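SusD-like carbohydrate binding protein BF1063 (Bacteroides fragilis NCTC 9343, PDB 3I4G) probably binds carbohydrate at the cell surface, as part of nutrient capture at the outer membrane. Local coordinates at residues L287-E292 with F299-P304; P308-K313 with I323-A328. One frame throughout, in Å; residues are numbered along the deposited sequence.

Both contacts lie on the same side of the molecule, about 13 Å apart between centres, each some 24 Å from the centre of the chain. Interaction 1 is partly buried: three aromatic rings and a carboxylate join the end of helix 285-288 to the loop that follows. Interaction 2 is smaller but more buried, a single tyrosine ring from strand 323-325 meeting a turn later in that same loop. The first combines ring packing with a tyrosine-carboxylate bond, the second a CH-pi contact with a weak backbone bond. They touch where Tyr288 OH and Leu311 O, 2.9 Å apart, probably form a hydrogen bond.

Interaction 1: residues L287-E292 with F299-P304; sequences LYESYE and FSYDDP
The Tyr301 ring has OE2 of Glu289 at its edge, close to its plane, and its hydroxyl in turn sits at the edge of the Tyr288 ring. One face of Tyr301 is covered by Phe299, whose CE2 stands 3.7 Å above the centre of the ring. Tyr288 and Phe299 form a T-shaped pair, with the edge of Tyr288 toward the face of Phe299, centroids 5.7 Å apart and planes at 68°. Three aromatic side chains are thus mutually in contact, and Tyr288 CE2 reaches Tyr301 CE1 at 4.0 Å.

The polar link is the bond from Tyr301 OH to Glu289 OE2, 2.7 Å long. It meets the carboxylate on its anti side and a little out of plane, the carboxylate and phenol ring being nearly perpendicular at 82°. The Glu289 chain runs extended beyond CG, which carries the acid across the tyrosine; the same OE2 also forms a salt bridge with Arg497, so two partners fix it and the guanidinium probably favours the ionised carboxylate. Nearer the backbone, CB of Phe299 faces two backbone carbonyl oxygens, Tyr291 O at 3.3 Å and Glu289 O at 3.4 Å. A water joins the backbones as well, donating to Ser290 O and accepting from Phe299 N at 3.0 Å.

The contact folds the loop back over the end of helix 285-288. Arg315 makes cation-pi contacts with both Tyr288 and Phe299, Tyr288 and Tyr291 pack on helix 317-322, and Ser290 and Tyr291 rest against helix 433-447.

Interaction 2: residues P308-K313 with I323-A328; sequences PSNLGK and IYYNGA
With its CG lodged between the backbone N and the carbonyl carbon (chi1 41°), Tyr325 directs its ring at the turn Asn310-Lys313, while Leu311, whose CG lies opposite its own carbonyl carbon, runs past the tyrosine in the reverse direction. Running in opposite directions, the two side chains overlap so that the leucine lies along the ring: CB sits over the centre of one face, 3.7 Å from the centroid and only 4° off the normal, a nearly ideal CH-pi contact, and CD1 continues back to Tyr325 CG at 3.8 Å. The opposite face is covered toward its rim by CB of Ala328, brought there by the type II turn Tyr325-Ala328, so the phenol is held between two aliphatic groups.

At the far end of the ring, Gly312 N donates to Tyr325 OH over 3.0 Å, a weak bond bent to 127°. The same N-H is also directed weakly at Asn310 OD1, 3.4 Å away, and is thus shared between two poor acceptor geometries. The stronger partner of the phenol oxygen is Asp320, in helix 317-322. Gly312, without a side chain, leaves room for the hydroxyl to come this close to its N.

Farther along, a water at the edge of the ring bridges the backbones, donating to Ser309 O at 3.1 Å and to Asn326 O at 2.8 Å.

The contact sets the loop before helix 317-322 against strand 323-325, which directly follows that helix and pairs antiparallel with strand 360-362. Phe360 of that neighbouring strand packs against both Leu311 and Tyr325.

Interaction 1: residues L287-E292 with F299-P304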
loop_
_atom_site.group_PDB
_atom_site.type_symbol
_atom_site.label_atom_id
_atom_site.label_comp_id
_atom_site.label_asym_id
_atom_site.label_seq_id
_atom_site.Cartn_x
_atom_site.Cartn_y
_atom_site.Cartn_z
ATOM N N LEU A 287 5.630 -14.302 2.935
ATOM C CA LEU A 287 5.725 -13.662 1.603
ATOM C C LEU A 287 6.828 -14.350 0.777
ATOM O O LEU A 287 6.607 -14.702 -0.387
ATOM C CB LEU A 287 6.007 -12.173 1.719
ATOM C CG LEU A 287 6.318 -11.463 0.401
ATOM C CD1 LEU A 287 5.202 -11.629 -0.660
ATOM C CD2 LEU A 287 6.618 -9.963 0.633
ATOM N N TYR A 288 8.021 -14.495 1.339
ATOM C CA TYR A 288 9.081 -15.204 0.650
ATOM C C TYR A 288 8.622 -16.532 0.034
ATOM O O TYR A 288 8.978 -16.849 -1.108
ATOM C CB TYR A 288 10.291 -15.444 1.582
ATOM C CG TYR A 288 11.238 -16.449 1.002
ATOM C CD1 TYR A 288 12.050 -16.091 -0.078
ATOM C CD2 TYR A 288 11.308 -17.756 1.464
ATOM C CE1 TYR A 288 12.891 -17.016 -0.659
ATOM C CE2 TYR A 288 12.169 -18.683 0.841
ATOM C CZ TYR A 288 12.923 -18.270 -0.224
ATOM O OH TYR A 288 13.810 -19.153 -0.870
ATOM N N GLU A 289 7.838 -17.297 0.767
ATOM C CA GLU A 289 7.365 -18.606 0.346
ATOM C C GLU A 289 6.246 -18.576 -0.694
ATOM O O GLU A 289 5.930 -19.604 -1.278
ATOM C CB GLU A 289 6.855 -19.367 1.573
ATOM C CG GLU A 289 7.945 -19.690 2.571
ATOM C CD GLU A 289 7.442 -20.036 3.946
ATOM O OE1 GLU A 289 6.213 -20.227 4.129
ATOM O OE2 GLU A 289 8.275 -20.084 4.864
ATOM N N SER A 290 5.669 -17.406 -0.929
ATOM C CA SER A 290 4.509 -17.310 -1.800
ATOM C C SER A 290 4.866 -17.324 -3.296
ATOM O O SER A 290 4.075 -17.799 -4.120
ATOM C CB SER A 290 3.692 -16.050 -1.416
ATOM O OG SER A 290 2.432 -16.108 -2.078
ATOM N N TYR A 291 6.024 -16.809 -3.658
ATOM C CA TYR A 291 6.424 -16.693 -5.041
ATOM C C TYR A 291 6.543 -18.077 -5.694
ATOM O O TYR A 291 7.080 -19.008 -5.103
ATOM C CB TYR A 291 7.762 -15.967 -5.158
ATOM C CG TYR A 291 7.742 -14.549 -4.700
ATOM C CD1 TYR A 291 7.433 -13.519 -5.551
ATOM C CD2 TYR A 291 8.056 -14.228 -3.399
ATOM C CE1 TYR A 291 7.385 -12.198 -5.118
ATOM C CE2 TYR A 291 8.020 -12.929 -2.965
ATOM C CZ TYR A 291 7.691 -11.919 -3.812
ATOM O OH TYR A 291 7.663 -10.595 -3.385
ATOM N N GLU A 292 6.026 -18.244 -6.895
ATOM C CA GLU A 292 6.206 -19.502 -7.594
ATOM C C GLU A 292 7.651 -19.768 -7.996
ATOM O O GLU A 292 8.491 -18.886 -7.990
ATOM C CB GLU A 292 5.342 -19.495 -8.851
ATOM C CG GLU A 292 3.856 -19.484 -8.555
ATOM C CD GLU A 292 2.989 -18.969 -9.702
ATOM O OE1 GLU A 292 3.469 -18.752 -10.830
ATOM O OE2 GLU A 292 1.758 -18.850 -9.476
ATOM N N PHE A 299 5.913 -22.914 -4.753
ATOM C CA PHE A 299 7.119 -23.119 -3.994
ATOM C C PHE A 299 6.957 -24.174 -2.900
ATOM O O PHE A 299 5.902 -24.276 -2.261
ATOM C CB PHE A 299 7.577 -21.809 -3.339
ATOM C CG PHE A 299 8.801 -21.984 -2.503
ATOM C CD1 PHE A 299 10.020 -22.238 -3.068
ATOM C CD2 PHE A 299 8.695 -21.966 -1.130
ATOM C CE1 PHE A 299 11.148 -22.426 -2.283
ATOM C CE2 PHE A 299 9.810 -22.153 -0.337
ATOM C CZ PHE A 299 11.024 -22.403 -0.912
ATOM N N SER A 300 8.018 -24.953 -2.696
ATOM C CA SER A 300 8.144 -25.842 -1.565
ATOM C C SER A 300 9.607 -25.946 -1.170
ATOM O O SER A 300 10.448 -26.047 -2.009
ATOM C CB SER A 300 7.635 -27.246 -1.867
ATOM O OG SER A 300 7.808 -28.054 -0.708
ATOM N N TYR A 301 9.886 -25.872 0.138
ATOM C CA TYR A 301 11.221 -26.071 0.652
ATOM C C TYR A 301 11.684 -27.496 0.379
ATOM O O TYR A 301 12.866 -27.756 0.371
ATOM C CB TYR A 301 11.302 -25.850 2.166
ATOM C CG TYR A 301 11.147 -24.424 2.616
ATOM C CD1 TYR A 301 12.166 -23.520 2.437
ATOM C CD2 TYR A 301 10.019 -24.013 3.285
ATOM C CE1 TYR A 301 12.041 -22.186 2.856
ATOM C CE2 TYR A 301 9.876 -22.700 3.695
ATOM C CZ TYR A 301 10.898 -21.803 3.512
ATOM O OH TYR A 301 10.767 -20.503 3.925
ATOM N N ASP A 302 10.743 -28.408 0.163
ATOM C CA ASP A 302 11.100 -29.811 -0.086
ATOM C C ASP A 302 11.444 -30.120 -1.535
ATOM O O ASP A 302 11.828 -31.242 -1.848
ATOM C CB ASP A 302 9.954 -30.693 0.394
ATOM C CG ASP A 302 9.734 -30.586 1.894
ATOM O OD1 ASP A 302 10.738 -30.426 2.616
ATOM O OD2 ASP A 302 8.586 -30.707 2.341
ATOM N N ASP A 303 11.308 -29.138 -2.404
ATOM C CA ASP A 303 11.583 -29.283 -3.808
ATOM C C ASP A 303 13.056 -29.084 -4.021
ATOM O O ASP A 303 13.652 -28.179 -3.429
ATOM C CB ASP A 303 10.756 -28.254 -4.558
ATOM C CG ASP A 303 10.807 -28.442 -6.049
ATOM O OD1 ASP A 303 11.868 -28.227 -6.653
ATOM O OD2 ASP A 303 9.734 -28.732 -6.625
ATOM N N PRO A 304 13.680 -29.913 -4.876
ATOM C CA PRO A 304 15.127 -29.781 -5.056
ATOM C C PRO A 304 15.591 -28.453 -5.657
ATOM O O PRO A 304 16.796 -28.159 -5.593
ATOM C CB PRO A 304 15.494 -30.959 -5.990
ATOM C CG PRO A 304 14.240 -31.529 -6.475
ATOM C CD PRO A 304 13.111 -31.045 -5.635
HETATM O O HOH W 1 4.066 -20.613 -4.430
#

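Interaction 2: residues P308-K313 with I323-A328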
loop_
_atom_site.group_PDB
_atom_site.type_symbol
_atom_site.label_atom_id
_atom_site.label_comp_id
_atom_site.label_asym_id
_atom_site.label_seq_id
_atom_site.Cartn_x
_atom_site.Cartn_y
_atom_site.Cartn_z
ATOM N N PRO A 308 19.111 -22.943 -0.388
ATOM C CA PRO A 308 19.320 -22.059 0.761
ATOM C C PRO A 308 20.491 -21.095 0.586
ATOM O O PRO A 308 20.521 -20.105 1.298
ATOM C CB PRO A 308 19.577 -23.018 1.943
ATOM C CG PRO A 308 19.747 -24.286 1.399
ATOM C CD PRO A 308 19.249 -24.362 -0.001
ATOM N N SER A 309 21.374 -21.347 -0.388
ATOM C CA SER A 309 22.499 -20.430 -0.661
ATOM C C SER A 309 22.116 -19.293 -1.611
ATOM O O SER A 309 22.903 -18.379 -1.834
ATOM C CB SER A 309 23.715 -21.184 -1.220
ATOM O OG SER A 309 23.510 -21.630 -2.554
ATOM N N ASN A 310 20.937 -19.373 -2.224
ATOM C CA ASN A 310 20.474 -18.321 -3.131
ATOM C C ASN A 310 18.963 -18.365 -3.132
ATOM O O ASN A 310 18.326 -19.024 -3.936
ATOM C CB ASN A 310 21.059 -18.485 -4.524
ATOM C CG ASN A 310 20.716 -17.307 -5.416
ATOM O OD1 ASN A 310 19.782 -16.507 -5.138
ATOM N ND2 ASN A 310 21.470 -17.168 -6.498
ATOM N N LEU A 311 18.391 -17.625 -2.200
ATOM C CA LEU A 311 16.956 -17.735 -1.960
ATOM C C LEU A 311 16.070 -17.337 -3.103
ATOM O O LEU A 311 14.938 -17.828 -3.166
ATOM C CB LEU A 311 16.572 -16.930 -0.721
ATOM C CG LEU A 311 17.127 -17.420 0.610
ATOM C CD1 LEU A 311 16.540 -16.573 1.755
ATOM C CD2 LEU A 311 16.855 -18.917 0.878
ATOM N N GLY A 312 16.544 -16.497 -4.019
ATOM C CA GLY A 312 15.708 -16.095 -5.153
ATOM C C GLY A 312 15.910 -16.898 -6.421
ATOM O O GLY A 312 15.212 -16.682 -7.414
ATOM N N LYS A 313 16.831 -17.842 -6.389
ATOM C CA LYS A 313 17.167 -18.603 -7.587
ATOM C C LYS A 313 16.039 -19.546 -7.997
ATOM O O LYS A 313 15.475 -20.266 -7.165
ATOM C CB LYS A 313 18.450 -19.406 -7.353
ATOM C CG LYS A 313 18.891 -20.237 -8.585
ATOM C CD LYS A 313 20.189 -20.972 -8.346
ATOM C CE LYS A 313 20.568 -21.812 -9.586
ATOM N NZ LYS A 313 21.788 -22.597 -9.301
ATOM N N ILE A 323 12.383 -8.106 -2.583
ATOM C CA ILE A 323 13.026 -8.327 -1.288
ATOM C C ILE A 323 14.449 -8.774 -1.459
ATOM O O ILE A 323 14.829 -9.258 -2.542
ATOM C CB ILE A 323 12.216 -9.380 -0.435
ATOM C CG1 ILE A 323 12.256 -10.784 -1.055
ATOM C CG2 ILE A 323 10.789 -8.908 -0.263
ATOM C CD1 ILE A 323 11.558 -11.870 -0.207
ATOM N N TYR A 324 15.255 -8.637 -0.405
ATOM C CA TYR A 324 16.622 -9.202 -0.403
ATOM C C TYR A 324 16.851 -9.873 0.955
ATOM O O TYR A 324 15.986 -9.815 1.865
ATOM C CB TYR A 324 17.699 -8.189 -0.847
ATOM C CG TYR A 324 17.901 -6.962 0.002
ATOM C CD1 TYR A 324 17.135 -5.834 -0.220
ATOM C CD2 TYR A 324 18.918 -6.886 0.933
ATOM C CE1 TYR A 324 17.341 -4.678 0.479
ATOM C CE2 TYR A 324 19.124 -5.732 1.665
ATOM C CZ TYR A 324 18.329 -4.647 1.437
ATOM O OH TYR A 324 18.538 -3.499 2.170
ATOM N N TYR A 325 17.990 -10.551 1.066
ATOM C CA TYR A 325 18.266 -11.527 2.119
ATOM C C TYR A 325 19.771 -11.722 2.207
ATOM O O TYR A 325 20.521 -11.186 1.382
ATOM C CB TYR A 325 17.559 -12.857 1.788
ATOM C CG TYR A 325 17.661 -13.189 0.311
ATOM C CD1 TYR A 325 18.806 -13.753 -0.198
ATOM C CD2 TYR A 325 16.627 -12.909 -0.572
ATOM C CE1 TYR A 325 18.954 -13.985 -1.537
ATOM C CE2 TYR A 325 16.776 -13.175 -1.954
ATOM C CZ TYR A 325 17.937 -13.722 -2.420
ATOM O OH TYR A 325 18.087 -13.948 -3.780
ATOM N N ASN A 326 20.222 -12.480 3.185
ATOM C CA ASN A 326 21.637 -12.730 3.384
ATOM C C ASN A 326 22.282 -13.256 2.125
ATOM O O ASN A 326 21.799 -14.216 1.536
ATOM C CB ASN A 326 21.836 -13.729 4.529
ATOM C CG ASN A 326 23.268 -13.851 4.946
ATOM O OD1 ASN A 326 23.961 -12.833 5.027
ATOM N ND2 ASN A 326 23.726 -15.063 5.282
ATOM N N GLY A 327 23.384 -12.621 1.737
ATOM C CA GLY A 327 24.117 -13.011 0.531
ATOM C C GLY A 327 23.740 -12.328 -0.744
ATOM O O GLY A 327 24.492 -12.375 -1.709
ATOM N N ALA A 328 22.596 -11.660 -0.774
ATOM C CA ALA A 328 22.178 -10.886 -1.932
ATOM C C ALA A 328 23.001 -9.622 -2.056
ATOM O O ALA A 328 23.522 -9.129 -1.063
ATOM C CB ALA A 328 20.663 -10.525 -1.821
HETATM O O HOH W 2 22.391 -15.495 -0.905
#